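Local structure of phosphoribosylaminoimidazole-succinocarboxamide synthase (Pyrococcus horikoshii, 4O84) at residues A[87-92]-A[173-178]. The protein catalyses the ATP-dependent joining of L-aspartate to 5-amino-1-(5-phosphoribosyl)imidazole-4-carboxylate, which yields SAICAR in de novo purine biosynthesis. Sequence-based numbering, arbitrary orientation.
Sequences PLEVVV and DFKLEF. With CD (cadmium ion), chain I; 5GP (guanosine-5'-monophosphate), chain J.
Val-90 and Leu-176 face each other as a hydrogen-bonded antiparallel pair, Val-90 N giving a nearly straight bond (173°) to Leu-176 O and Val-90 O taking Leu-176 N at 2.7 Å. Val-92 and Phe-174 repeat the pattern; between the two pairs, Val-91 and Lys-175 form a non-hydrogen-bonded one. Past the Val-90/Leu-176 pair, toward Leu-88 and Phe-178, the strands part, and a water bridges Leu-88 O and Phe-178 N. Lys-175 runs out over the nucleotide side of the sheet. Its CB meets the ribose of guanosine-5'-monophosphate and, at 4.0 Å, Val-91 CG2; CG lies against Glu-89 CB; Lys-175 CD rests on Glu-89 CD, the carboxyl carbon, at 3.6 Å; CE passes near N3 and C2 of the guanine. Bends at chi3 (66°) and chi4 then bring NZ to Glu-177 OE2, a 2.7 Å salt bridge on the anti side and about 30° out of the carboxylate plane, while Asp-190 gives NZ a second acidic partner. The two strands are neighbours in the antiparallel sheet of the SAICAR synthetase fold, 84-93 lying between 111-121 and 169-180, and the face with Glu-89, Val-91, Asp-173 and Lys-175 forms part of a nucleotide site. There Asp-173 OD1 accepts the ribose O3' hydroxyl at 2.6 Å, and Glu-89 OE1 and the guanine N7 both bind a cadmium ion. With an alanine at Lys-175, Glu-177 OE2 would probably lose its NZ partner, leaving the like charge of Glu-89 OE2, 4.2 Å away, less offset, and the Glu-89 chain would lose its cover. On the opposite face, Val-92 CB sits 3.5 Å from Phe-174 CE2, the two side chains pointing the same way, and Val-90 CG2 reaches the edge of the Phe-178 ring; helix 143-165 packs over both aromatics through Asn-157 and Ile-149.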
ATOM      1  N   PRO A  87      -5.831  -6.669 -26.778  1.00 20.75           N
ATOM      2  CA  PRO A  87      -6.646  -7.900 -26.634  1.00 20.18           C
ATOM      3  C   PRO A  87      -6.322  -8.694 -25.346  1.00 20.64           C
ATOM      4  O   PRO A  87      -6.159  -9.913 -25.385  1.00 19.45           O
ATOM      5  CB  PRO A  87      -6.286  -8.716 -27.880  1.00 20.69           C
ATOM      6  CG  PRO A  87      -4.929  -8.221 -28.296  1.00 20.28           C
ATOM      7  CD  PRO A  87      -4.809  -6.789 -27.833  1.00 20.92           C
ATOM      8  N   LEU A  88      -6.255  -7.987 -24.220  1.00 20.31           N
ATOM      9  CA  LEU A  88      -5.837  -8.564 -22.951  1.00 20.86           C
ATOM     10  C   LEU A  88      -6.862  -8.424 -21.849  1.00 20.91           C
ATOM     11  O   LEU A  88      -7.627  -7.457 -21.810  1.00 21.15           O
ATOM     12  CB  LEU A  88      -4.531  -7.916 -22.472  1.00 20.33           C
ATOM     13  CG  LEU A  88      -3.285  -8.104 -23.349  1.00 20.05           C
ATOM     14  CD1 LEU A  88      -2.149  -7.295 -22.759  1.00 19.51           C
ATOM     15  CD2 LEU A  88      -2.894  -9.583 -23.475  1.00 20.26           C
ATOM     16  N   GLU A  89      -6.871  -9.418 -20.970  1.00 21.91           N
ATOM     17  CA  GLU A  89      -7.347  -9.252 -19.601  1.00 23.19           C
ATOM     18  C   GLU A  89      -6.124  -9.369 -18.709  1.00 22.52           C
ATOM     19  O   GLU A  89      -5.373 -10.329 -18.790  1.00 22.25           O
ATOM     20  CB  GLU A  89      -8.387 -10.297 -19.231  1.00 24.75           C
ATOM     21  CG  GLU A  89      -9.591 -10.275 -20.151  1.00 28.50           C
ATOM     22  CD  GLU A  89     -10.710 -11.217 -19.729  1.00 31.82           C
ATOM     23  OE1 GLU A  89     -10.447 -12.226 -19.040  1.00 35.46           O
ATOM     24  OE2 GLU A  89     -11.862 -10.946 -20.116  1.00 34.85           O
ATOM     25  N   VAL A  90      -5.898  -8.343 -17.899  1.00 22.09           N
ATOM     26  CA  VAL A  90      -4.758  -8.303 -17.007  1.00 21.14           C
ATOM     27  C   VAL A  90      -5.296  -8.460 -15.590  1.00 20.89           C
ATOM     28  O   VAL A  90      -6.036  -7.605 -15.098  1.00 21.41           O
ATOM     29  CB  VAL A  90      -3.968  -6.994 -17.169  1.00 21.07           C
ATOM     30  CG1 VAL A  90      -2.755  -6.980 -16.256  1.00 22.35           C
ATOM     31  CG2 VAL A  90      -3.566  -6.783 -18.632  1.00 21.24           C
ATOM     32  N   VAL A  91      -4.916  -9.559 -14.947  1.00 19.81           N
ATOM     33  CA  VAL A  91      -5.416  -9.901 -13.634  1.00 18.67           C
ATOM     34  C   VAL A  91      -4.331  -9.753 -12.582  1.00 18.91           C
ATOM     35  O   VAL A  91      -3.217 -10.277 -12.735  1.00 18.69           O
ATOM     36  CB  VAL A  91      -6.029 -11.328 -13.592  1.00 19.38           C
ATOM     37  CG1 VAL A  91      -6.400 -11.726 -12.161  1.00 17.82           C
ATOM     38  CG2 VAL A  91      -7.265 -11.412 -14.484  1.00 18.17           C
ATOM     39  N   VAL A  92      -4.663  -9.011 -11.523  1.00 16.77           N
ATOM     40  CA  VAL A  92      -3.781  -8.855 -10.368  1.00 15.82           C
ATOM     41  C   VAL A  92      -4.385  -9.574  -9.157  1.00 15.58           C
ATOM     42  O   VAL A  92      -5.574  -9.384  -8.816  1.00 14.06           O
ATOM     43  CB  VAL A  92      -3.530  -7.367 -10.015  1.00 15.62           C
ATOM     44  CG1 VAL A  92      -2.492  -7.253  -8.899  1.00 15.07           C
ATOM     45  CG2 VAL A  92      -3.052  -6.597 -11.234  1.00 15.66           C
ATOM     46  N   ASP A 173      -8.615 -10.153  -5.793  1.00 16.03           N
ATOM     47  CA  ASP A 173      -8.036 -10.108  -7.139  1.00 16.11           C
ATOM     48  C   ASP A 173      -8.983  -9.247  -7.978  1.00 17.41           C
ATOM     49  O   ASP A 173     -10.074  -8.881  -7.493  1.00 17.14           O
ATOM     50  CB  ASP A 173      -7.831 -11.518  -7.745  1.00 15.85           C
ATOM     51  CG  ASP A 173      -9.118 -12.358  -7.764  1.00 16.28           C
ATOM     52  OD1 ASP A 173     -10.186 -11.838  -8.111  1.00 16.60           O
ATOM     53  OD2 ASP A 173      -9.074 -13.549  -7.422  1.00 17.37           O
ATOM     54  N   PHE A 174      -8.571  -8.919  -9.205  1.00 17.58           N
ATOM     55  CA  PHE A 174      -9.378  -8.114 -10.117  1.00 18.14           C
ATOM     56  C   PHE A 174      -8.798  -8.153 -11.527  1.00 19.39           C
ATOM     57  O   PHE A 174      -7.618  -8.468 -11.694  1.00 19.31           O
ATOM     58  CB  PHE A 174      -9.557  -6.662  -9.613  1.00 18.05           C
ATOM     59  CG  PHE A 174      -8.294  -5.827  -9.595  1.00 18.33           C
ATOM     60  CD1 PHE A 174      -8.168  -4.719 -10.436  1.00 18.95           C
ATOM     61  CD2 PHE A 174      -7.254  -6.110  -8.719  1.00 18.18           C
ATOM     62  CE1 PHE A 174      -7.013  -3.922 -10.413  1.00 19.05           C
ATOM     63  CE2 PHE A 174      -6.104  -5.325  -8.705  1.00 18.51           C
ATOM     64  CZ  PHE A 174      -5.981  -4.237  -9.549  1.00 18.22           C
ATOM     65  N   LYS A 175      -9.637  -7.824 -12.515  1.00 19.38           N
ATOM     66  CA  LYS A 175      -9.262  -7.798 -13.921  1.00 19.72           C
ATOM     67  C   LYS A 175      -9.290  -6.364 -14.456  1.00 20.18           C
ATOM     68  O   LYS A 175     -10.234  -5.628 -14.227  1.00 20.48           O
ATOM     69  CB  LYS A 175     -10.212  -8.661 -14.758  1.00 20.30           C
ATOM     70  CG  LYS A 175     -10.059  -8.493 -16.282  1.00 21.87           C
ATOM     71  CD  LYS A 175     -11.295  -8.921 -17.072  1.00 24.03           C
ATOM     72  CE  LYS A 175     -12.527  -8.043 -16.837  1.00 23.49           C
ATOM     73  NZ  LYS A 175     -12.673  -6.909 -17.775  1.00 24.71           N
ATOM     74  N   LEU A 176      -8.243  -6.002 -15.185  1.00 20.37           N
ATOM     75  CA  LEU A 176      -8.133  -4.713 -15.854  1.00 19.48           C
ATOM     76  C   LEU A 176      -8.022  -4.938 -17.347  1.00 19.72           C
ATOM     77  O   LEU A 176      -7.577  -6.012 -17.807  1.00 18.42           O
ATOM     78  CB  LEU A 176      -6.894  -3.944 -15.371  1.00 19.02           C
ATOM     79  CG  LEU A 176      -6.818  -3.536 -13.897  1.00 18.79           C
ATOM     80  CD1 LEU A 176      -5.528  -2.790 -13.613  1.00 18.51           C
ATOM     81  CD2 LEU A 176      -8.041  -2.695 -13.495  1.00 18.92           C
ATOM     82  N   GLU A 177      -8.444  -3.924 -18.095  1.00 19.31           N
ATOM     83  CA  GLU A 177      -8.194  -3.854 -19.520  1.00 20.08           C
ATOM     84  C   GLU A 177      -7.625  -2.479 -19.871  1.00 20.59           C
ATOM     85  O   GLU A 177      -7.830  -1.481 -19.146  1.00 19.70           O
ATOM     86  CB  GLU A 177      -9.448  -4.163 -20.330  1.00 19.46           C
ATOM     87  CG  GLU A 177     -10.039  -5.532 -20.002  1.00 19.98           C
ATOM     88  CD  GLU A 177     -11.255  -5.908 -20.835  1.00 20.49           C
ATOM     89  OE1 GLU A 177     -11.446  -5.385 -21.960  1.00 19.85           O
ATOM     90  OE2 GLU A 177     -12.025  -6.761 -20.362  1.00 21.85           O
ATOM     91  N   PHE A 178      -6.906  -2.459 -20.986  1.00 19.58           N
ATOM     92  CA  PHE A 178      -6.055  -1.350 -21.355  1.00 19.89           C
ATOM     93  C   PHE A 178      -6.171  -1.118 -22.849  1.00 20.58           C
ATOM     94  O   PHE A 178      -6.431  -2.057 -23.635  1.00 19.29           O
ATOM     95  CB  PHE A 178      -4.586  -1.669 -21.040  1.00 19.50           C
ATOM     96  CG  PHE A 178      -4.251  -1.657 -19.577  1.00 19.62           C
ATOM     97  CD1 PHE A 178      -3.969  -0.465 -18.918  1.00 19.34           C
ATOM     98  CD2 PHE A 178      -4.189  -2.846 -18.860  1.00 19.80           C
ATOM     99  CE1 PHE A 178      -3.654  -0.464 -17.568  1.00 20.34           C
ATOM    100  CE2 PHE A 178      -3.869  -2.850 -17.506  1.00 20.46           C
ATOM    101  CZ  PHE A 178      -3.593  -1.659 -16.863  1.00 20.51           C
TER
HETATM  102 CD    CD I 307     -10.883 -14.025 -17.609  0.60 37.86          CD
HETATM  103  P   5GP J 308     -10.504 -16.160 -12.016  1.00 35.14           P
HETATM  104  O1P 5GP J 308     -10.069 -16.626 -10.642  1.00 32.22           O
HETATM  105  O2P 5GP J 308     -11.866 -16.695 -12.384  1.00 35.11           O
HETATM  106  O3P 5GP J 308      -9.430 -16.303 -13.069  1.00 33.46           O
HETATM  107  O5' 5GP J 308     -10.712 -14.542 -11.996  1.00 34.37           O
HETATM  108  C5' 5GP J 308      -9.781 -13.593 -11.441  1.00 33.41           C
HETATM  109  C4' 5GP J 308     -10.377 -12.187 -11.218  1.00 32.63           C
HETATM  110  O4' 5GP J 308     -10.549 -11.487 -12.448  1.00 34.21           O
HETATM  111  C3' 5GP J 308     -11.763 -12.163 -10.570  1.00 33.68           C
HETATM  112  O3' 5GP J 308     -11.889 -10.951  -9.805  1.00 31.84           O
HETATM  113  C2' 5GP J 308     -12.728 -12.104 -11.730  1.00 33.61           C
HETATM  114  O2' 5GP J 308     -13.974 -11.485 -11.368  1.00 31.88           O
HETATM  115  C1' 5GP J 308     -11.937 -11.282 -12.739  1.00 33.51           C
HETATM  116  N9  5GP J 308     -12.250 -11.722 -14.115  1.00 35.32           N
HETATM  117  C8  5GP J 308     -11.495 -12.536 -14.881  1.00 34.42           C
HETATM  118  N7  5GP J 308     -12.076 -12.730 -16.092  1.00 34.65           N
HETATM  119  C5  5GP J 308     -13.230 -12.049 -16.111  1.00 35.89           C
HETATM  120  C6  5GP J 308     -14.325 -11.822 -17.085  1.00 36.51           C
HETATM  121  O6  5GP J 308     -14.286 -12.354 -18.211  1.00 35.81           O
HETATM  122  N1  5GP J 308     -15.350 -11.027 -16.717  1.00 36.20           N
HETATM  123  C2  5GP J 308     -15.412 -10.432 -15.507  1.00 37.37           C
HETATM  124  N2  5GP J 308     -16.495  -9.650 -15.224  1.00 35.81           N
HETATM  125  N3  5GP J 308     -14.433 -10.595 -14.562  1.00 36.52           N
HETATM  126  C4  5GP J 308     -13.344 -11.374 -14.804  1.00 35.83           C
HETATM  127  O   HOH W   1      -6.684  -4.970 -22.389  1.00 18.70           O